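PDB 3EB8: cysteine protease-like VirA from Shigella flexneri, which is a secreted virulence effector required for entry into epithelial cells and for spreading within and between them, although its proposed alpha-tubulin protease activity is disputed. Local coordinates for residues A[146-151]-A[156-161]; A[171-176]-A[227-232]. All blocks are in the same frame, centred on the assembly; numbering follows the deposited sequence.

Interaction 1: residues A[146-151]-A[156-161]; sequences RDIRAS and TKIYFN
Asp147 and Thr156 approach each other at an angle, the carboxylate at the end of helix 140-149 receiving the hydroxyl of Thr156, just ahead of strand 157-160. Thr156 OG1 donates to Asp147 OD2 over 3.0 Å and meets the syn lone pair of that oxygen, on the side of OD1. The carboxylate gets there because Asp147 turns CG away from its own backbone N (chi1 -169°). Thr156 answers with OG1 opposite its carbonyl carbon (chi1 -62°), while its CG2 methyl flanks the same carboxylate oxygen, 3.8 Å from Asp147 OD2. The hydroxyl has a second partner, the backbone N of His277 in strand 274-283, so it gives one bond to the helix and receives one from the sheet. The backbones come nearest at Ser151 and Thr156, whose CB atoms are 4.3 Å apart. The serine hydroxyl turns back to the helix: Ser151 OG donates to Ile148 O over 3.1 Å, in the carbonyl plane and on a lone pair, with a C=O...OG angle of 134°. Ser151 N reaches the same Ile148 O at 3.0 Å, so two bonds from one residue grip the carbonyl where the helix ends. Further along, Ile148 and Ile158 put their terminal methyls together, with CD1 to CD1 at 4.3 Å. Both isoleucines also lie against Ile170 of helix 167-176, and Ile158 further touches Ile279 and Phe236. The pattern is that of a helix joined by a short loop to a strand: the polar bond links the last helical turn to the entry of the strand, and the aliphatic pair packs helix 140-149 onto the part of the mixed sheet where strand 157-160 runs parallel to strand 274-283.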
loop_
_atom_site.group_PDB
_atom_site.type_symbol
_atom_site.label_atom_id
_atom_site.label_comp_id
_atom_site.label_asym_id
_atom_site.label_seq_id
_atom_site.Cartn_x
_atom_site.Cartn_y
_atom_site.Cartn_z
ATOM N N ARG A 146 1.290 -12.597 13.932
ATOM C CA ARG A 146 2.655 -12.865 13.498
ATOM C C ARG A 146 3.368 -11.575 13.083
ATOM O O ARG A 146 4.496 -11.315 13.521
ATOM C CB ARG A 146 2.678 -13.893 12.362
ATOM C CG ARG A 146 2.074 -15.221 12.761
ATOM C CD ARG A 146 1.882 -16.175 11.587
ATOM N NE ARG A 146 0.698 -17.008 11.792
ATOM C CZ ARG A 146 0.550 -18.242 11.322
ATOM N NH1 ARG A 146 1.522 -18.813 10.625
ATOM N NH2 ARG A 146 -0.572 -18.911 11.564
ATOM N N ASP A 147 2.705 -10.764 12.262
ATOM C CA ASP A 147 3.341 -9.560 11.733
ATOM C C ASP A 147 3.619 -8.492 12.808
ATOM O O ASP A 147 4.692 -7.882 12.826
ATOM C CB ASP A 147 2.535 -8.971 10.571
ATOM C CG ASP A 147 3.298 -7.875 9.833
ATOM O OD1 ASP A 147 3.672 -8.102 8.661
ATOM O OD2 ASP A 147 3.544 -6.798 10.429
ATOM N N ILE A 148 2.658 -8.262 13.697
ATOM C CA ILE A 148 2.881 -7.297 14.760
ATOM C C ILE A 148 3.935 -7.823 15.706
ATOM O O ILE A 148 4.774 -7.072 16.182
ATOM C CB ILE A 148 1.592 -6.963 15.524
ATOM C CG1 ILE A 148 0.617 -6.225 14.598
ATOM C CG2 ILE A 148 1.902 -6.105 16.742
ATOM C CD1 ILE A 148 1.228 -5.060 13.871
ATOM N N ARG A 149 3.911 -9.123 15.964
ATOM C CA ARG A 149 4.889 -9.690 16.868
ATOM C C ARG A 149 6.295 -9.407 16.338
ATOM O O ARG A 149 7.213 -9.102 17.104
ATOM C CB ARG A 149 4.655 -11.181 17.100
ATOM C CG ARG A 149 5.440 -11.708 18.282
ATOM C CD ARG A 149 4.761 -12.872 18.961
ATOM N NE ARG A 149 5.700 -13.654 19.766
ATOM C CZ ARG A 149 5.983 -13.396 21.039
ATOM N NH1 ARG A 149 5.402 -12.372 21.652
ATOM N NH2 ARG A 149 6.847 -14.151 21.697
ATOM N N ALA A 150 6.450 -9.459 15.021
ATOM C CA ALA A 150 7.765 -9.298 14.413
ATOM C C ALA A 150 8.042 -7.862 13.984
ATOM O O ALA A 150 9.063 -7.586 13.364
ATOM C CB ALA A 150 7.918 -10.245 13.226
ATOM N N SER A 151 7.137 -6.950 14.316
ATOM C CA SER A 151 7.244 -5.573 13.837
ATOM C C SER A 151 8.432 -4.814 14.426
ATOM O O SER A 151 8.969 -3.907 13.784
ATOM C CB SER A 151 5.939 -4.791 14.081
ATOM O OG SER A 151 5.881 -4.241 15.388
ATOM N N THR A 156 7.275 -2.395 9.050
ATOM C CA THR A 156 5.830 -2.177 9.221
ATOM C C THR A 156 5.515 -0.780 9.788
ATOM O O THR A 156 6.067 -0.369 10.822
ATOM C CB THR A 156 5.165 -3.282 10.118
ATOM O OG1 THR A 156 5.299 -4.568 9.493
ATOM C CG2 THR A 156 3.688 -2.993 10.345
ATOM N N LYS A 157 4.649 -0.048 9.092
ATOM C CA LYS A 157 4.137 1.219 9.597
ATOM C C LYS A 157 2.668 1.349 9.302
ATOM O O LYS A 157 2.210 0.980 8.230
ATOM C CB LYS A 157 4.877 2.396 8.987
ATOM C CG LYS A 157 6.286 2.556 9.512
ATOM C CD LYS A 157 7.005 3.701 8.820
ATOM C CE LYS A 157 8.386 3.911 9.415
ATOM N NZ LYS A 157 9.257 4.641 8.454
ATOM N N ILE A 158 1.923 1.885 10.254
ATOM C CA ILE A 158 0.489 1.973 10.111
ATOM C C ILE A 158 0.045 3.390 10.384
ATOM O O ILE A 158 0.419 3.978 11.398
ATOM C CB ILE A 158 -0.221 1.030 11.080
ATOM C CG1 ILE A 158 0.277 -0.395 10.877
ATOM C CG2 ILE A 158 -1.752 1.127 10.888
ATOM C CD1 ILE A 158 0.187 -1.240 12.108
ATOM N N TYR A 159 -0.764 3.929 9.479
ATOM C CA TYR A 159 -1.233 5.306 9.586
ATOM C C TYR A 159 -2.749 5.407 9.520
ATOM O O TYR A 159 -3.384 4.727 8.727
ATOM C CB TYR A 159 -0.663 6.155 8.458
ATOM C CG TYR A 159 0.818 6.113 8.348
ATOM C CD1 TYR A 159 1.441 5.183 7.528
ATOM C CD2 TYR A 159 1.614 7.004 9.064
ATOM C CE1 TYR A 159 2.824 5.134 7.422
ATOM C CE2 TYR A 159 3.003 6.967 8.964
ATOM C CZ TYR A 159 3.604 6.033 8.135
ATOM O OH TYR A 159 4.975 5.975 8.030
ATOM N N PHE A 160 -3.330 6.249 10.361
ATOM C CA PHE A 160 -4.670 6.724 10.080
ATOM C C PHE A 160 -4.588 8.194 9.706
ATOM O O PHE A 160 -4.063 9.005 10.466
ATOM C CB PHE A 160 -5.607 6.534 11.264
ATOM C CG PHE A 160 -6.978 7.080 11.022
ATOM C CD1 PHE A 160 -7.978 6.279 10.519
ATOM C CD2 PHE A 160 -7.260 8.397 11.269
ATOM C CE1 PHE A 160 -9.233 6.792 10.284
ATOM C CE2 PHE A 160 -8.511 8.907 11.031
ATOM C CZ PHE A 160 -9.496 8.109 10.541
ATOM N N ASN A 161 -5.095 8.534 8.529
ATOM C CA ASN A 161 -5.030 9.911 8.045
ATOM C C ASN A 161 -3.671 10.571 8.230
ATOM O O ASN A 161 -3.567 11.657 8.782
ATOM C CB ASN A 161 -6.146 10.761 8.663
ATOM C CG ASN A 161 -7.307 10.976 7.703
ATOM O OD1 ASN A 161 -7.192 11.759 6.757
ATOM N ND2 ASN A 161 -8.427 10.274 7.931
#

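Interaction 2: residues A[171-176]-A[227-232]; sequences ADLINE and AFISAL
Leu173 of helix 167-176 directs its CD2 methyl at two residues of helix 226-234, Ile229 and Leu232, which lie three positions apart and so appear on one face of that helix. Just before them, Phe228 stands back, its CE2 5.0 Å from Leu173 CD2, and its ring meets Tyr300 edge-to-face. Ile229 makes the first real contact, its CD1 lying 4.1 Å from Leu173 CD2, and the two side chains pass at a slant. With CG1 opposite its carbonyl carbon (chi1 -60°), Ile229 extends its longer branch to the neighbouring helix; Met191 also packs on this isoleucine. One turn later Leu232 meets the same methyl tip to tip, CD2 to CD2 at 3.9 Å. Here both leucines set CG opposite the backbone N (chi1 172° in Leu173, 173° in Leu232), which lets them reach out from their helices toward each other. Ile174 stands off slightly, its CD1 4.8 Å from Leu232 CD2. The second helix belongs to the tubulin-binding region, and Leu173 links it to helix 167-176. All the touching groups are buried methyls, so the contact rests on dispersion and the exclusion of water, and probably depends more on shape than on precise bond direction.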
loop_
_atom_site.group_PDB
_atom_site.type_symbol
_atom_site.label_atom_id
_atom_site.label_comp_id
_atom_site.label_asym_id
_atom_site.label_seq_id
_atom_site.Cartn_x
_atom_site.Cartn_y
_atom_site.Cartn_z
ATOM N N ALA A 171 0.068 -3.308 19.115
ATOM C CA ALA A 171 0.247 -4.565 19.838
ATOM C C ALA A 171 -0.650 -4.625 21.077
ATOM O O ALA A 171 -1.227 -5.663 21.377
ATOM C CB ALA A 171 1.711 -4.769 20.224
ATOM N N ASP A 172 -0.773 -3.513 21.795
ATOM C CA ASP A 172 -1.650 -3.491 22.963
ATOM C C ASP A 172 -3.123 -3.675 22.560
ATOM O O ASP A 172 -3.877 -4.368 23.237
ATOM C CB ASP A 172 -1.485 -2.198 23.769
ATOM C CG ASP A 172 -0.155 -2.109 24.489
ATOM O OD1 ASP A 172 0.551 -3.137 24.569
ATOM O OD2 ASP A 172 0.176 -1.005 24.986
ATOM N N LEU A 173 -3.524 -3.040 21.463
ATOM C CA LEU A 173 -4.883 -3.172 20.944
ATOM C C LEU A 173 -5.170 -4.607 20.513
ATOM O O LEU A 173 -6.160 -5.200 20.914
ATOM C CB LEU A 173 -5.091 -2.232 19.752
ATOM C CG LEU A 173 -6.399 -2.375 18.959
ATOM C CD1 LEU A 173 -7.588 -1.989 19.807
ATOM C CD2 LEU A 173 -6.373 -1.520 17.697
ATOM N N ILE A 174 -4.285 -5.161 19.699
ATOM C CA ILE A 174 -4.504 -6.471 19.120
ATOM C C ILE A 174 -4.532 -7.516 20.236
ATOM O O ILE A 174 -5.273 -8.505 20.183
ATOM C CB ILE A 174 -3.440 -6.767 18.012
ATOM C CG1 ILE A 174 -4.132 -7.171 16.718
ATOM C CG2 ILE A 174 -2.367 -7.787 18.458
ATOM C CD1 ILE A 174 -5.048 -6.096 16.190
ATOM N N ASN A 175 -3.748 -7.261 21.272
ATOM C CA ASN A 175 -3.687 -8.146 22.426
ATOM C C ASN A 175 -4.986 -8.182 23.240
ATOM O O ASN A 175 -5.425 -9.255 23.680
ATOM C CB ASN A 175 -2.512 -7.756 23.332
ATOM C CG ASN A 175 -2.639 -8.334 24.727
ATOM O OD1 ASN A 175 -2.860 -7.601 25.697
ATOM N ND2 ASN A 175 -2.532 -9.658 24.833
ATOM N N GLU A 176 -5.582 -7.008 23.454
ATOM C CA GLU A 176 -6.808 -6.908 24.234
ATOM C C GLU A 176 -8.023 -7.310 23.403
ATOM O O GLU A 176 -9.041 -7.738 23.948
ATOM C CB GLU A 176 -6.964 -5.517 24.854
ATOM C CG GLU A 176 -5.797 -5.154 25.779
ATOM C CD GLU A 176 -6.132 -4.089 26.811
ATOM O OE1 GLU A 176 -7.137 -3.369 26.640
ATOM O OE2 GLU A 176 -5.380 -3.972 27.801
ATOM N N ALA A 227 -15.780 -1.392 12.422
ATOM C CA ALA A 227 -15.417 -1.288 11.028
ATOM C C ALA A 227 -13.941 -0.925 10.926
ATOM O O ALA A 227 -13.241 -1.395 10.041
ATOM C CB ALA A 227 -16.284 -0.263 10.308
ATOM N N PHE A 228 -13.470 -0.098 11.854
ATOM C CA PHE A 228 -12.064 0.243 11.893
ATOM C C PHE A 228 -11.195 -0.973 12.261
ATOM O O PHE A 228 -10.171 -1.230 11.631
ATOM C CB PHE A 228 -11.771 1.405 12.846
ATOM C CG PHE A 228 -10.310 1.705 12.952
ATOM C CD1 PHE A 228 -9.670 2.440 11.962
ATOM C CD2 PHE A 228 -9.553 1.171 13.990
ATOM C CE1 PHE A 228 -8.295 2.671 12.025
ATOM C CE2 PHE A 228 -8.184 1.407 14.067
ATOM C CZ PHE A 228 -7.546 2.154 13.084
ATOM N N ILE A 229 -11.604 -1.715 13.283
ATOM C CA ILE A 229 -10.863 -2.916 13.657
ATOM C C ILE A 229 -10.782 -3.852 12.456
ATOM O O ILE A 229 -9.737 -4.432 12.161
ATOM C CB ILE A 229 -11.533 -3.649 14.835
ATOM C CG1 ILE A 229 -11.604 -2.727 16.059
ATOM C CG2 ILE A 229 -10.798 -4.950 15.140
ATOM C CD1 ILE A 229 -10.261 -2.077 16.425
ATOM N N SER A 230 -11.901 -3.956 11.754
ATOM C CA SER A 230 -12.016 -4.801 10.584
ATOM C C SER A 230 -11.071 -4.322 9.499
ATOM O O SER A 230 -10.406 -5.134 8.858
ATOM C CB SER A 230 -13.469 -4.810 10.079
ATOM O OG SER A 230 -14.333 -5.479 10.987
ATOM N N ALA A 231 -11.003 -3.003 9.310
ATOM C CA ALA A 231 -10.138 -2.409 8.286
ATOM C C ALA A 231 -8.652 -2.628 8.592
ATOM O O ALA A 231 -7.873 -3.040 7.723
ATOM C CB ALA A 231 -10.423 -0.937 8.149
ATOM N N LEU A 232 -8.267 -2.334 9.832
ATOM C CA LEU A 232 -6.900 -2.550 10.297
ATOM C C LEU A 232 -6.452 -4.019 10.179
ATOM O O LEU A 232 -5.382 -4.317 9.628
ATOM C CB LEU A 232 -6.778 -2.095 11.747
ATOM C CG LEU A 232 -5.468 -2.376 12.488
ATOM C CD1 LEU A 232 -4.266 -1.726 11.784
ATOM C CD2 LEU A 232 -5.575 -1.907 13.935
#

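In the fold
From the N terminus, helix 140-149 passes through a seven-residue loop into strand 157-160, and interaction 1 closes that short loop. The chain then passes by way of strand 163-164 into helix 167-176, runs through two further helices, and returns as helix 226-234, where interaction 2 closes a loop of 50 residues. The two loops follow in series and neither nests nor crosses, yet their centres lie about 11 Å apart and their side chains pack together. Ile148 CG2 packs on Ala171 CB at 3.7 Å, and Ile158 CG2 on Leu232 CD1 at 3.9 Å. Together they tie three helices to the strand 157-160 side of the mixed sheet.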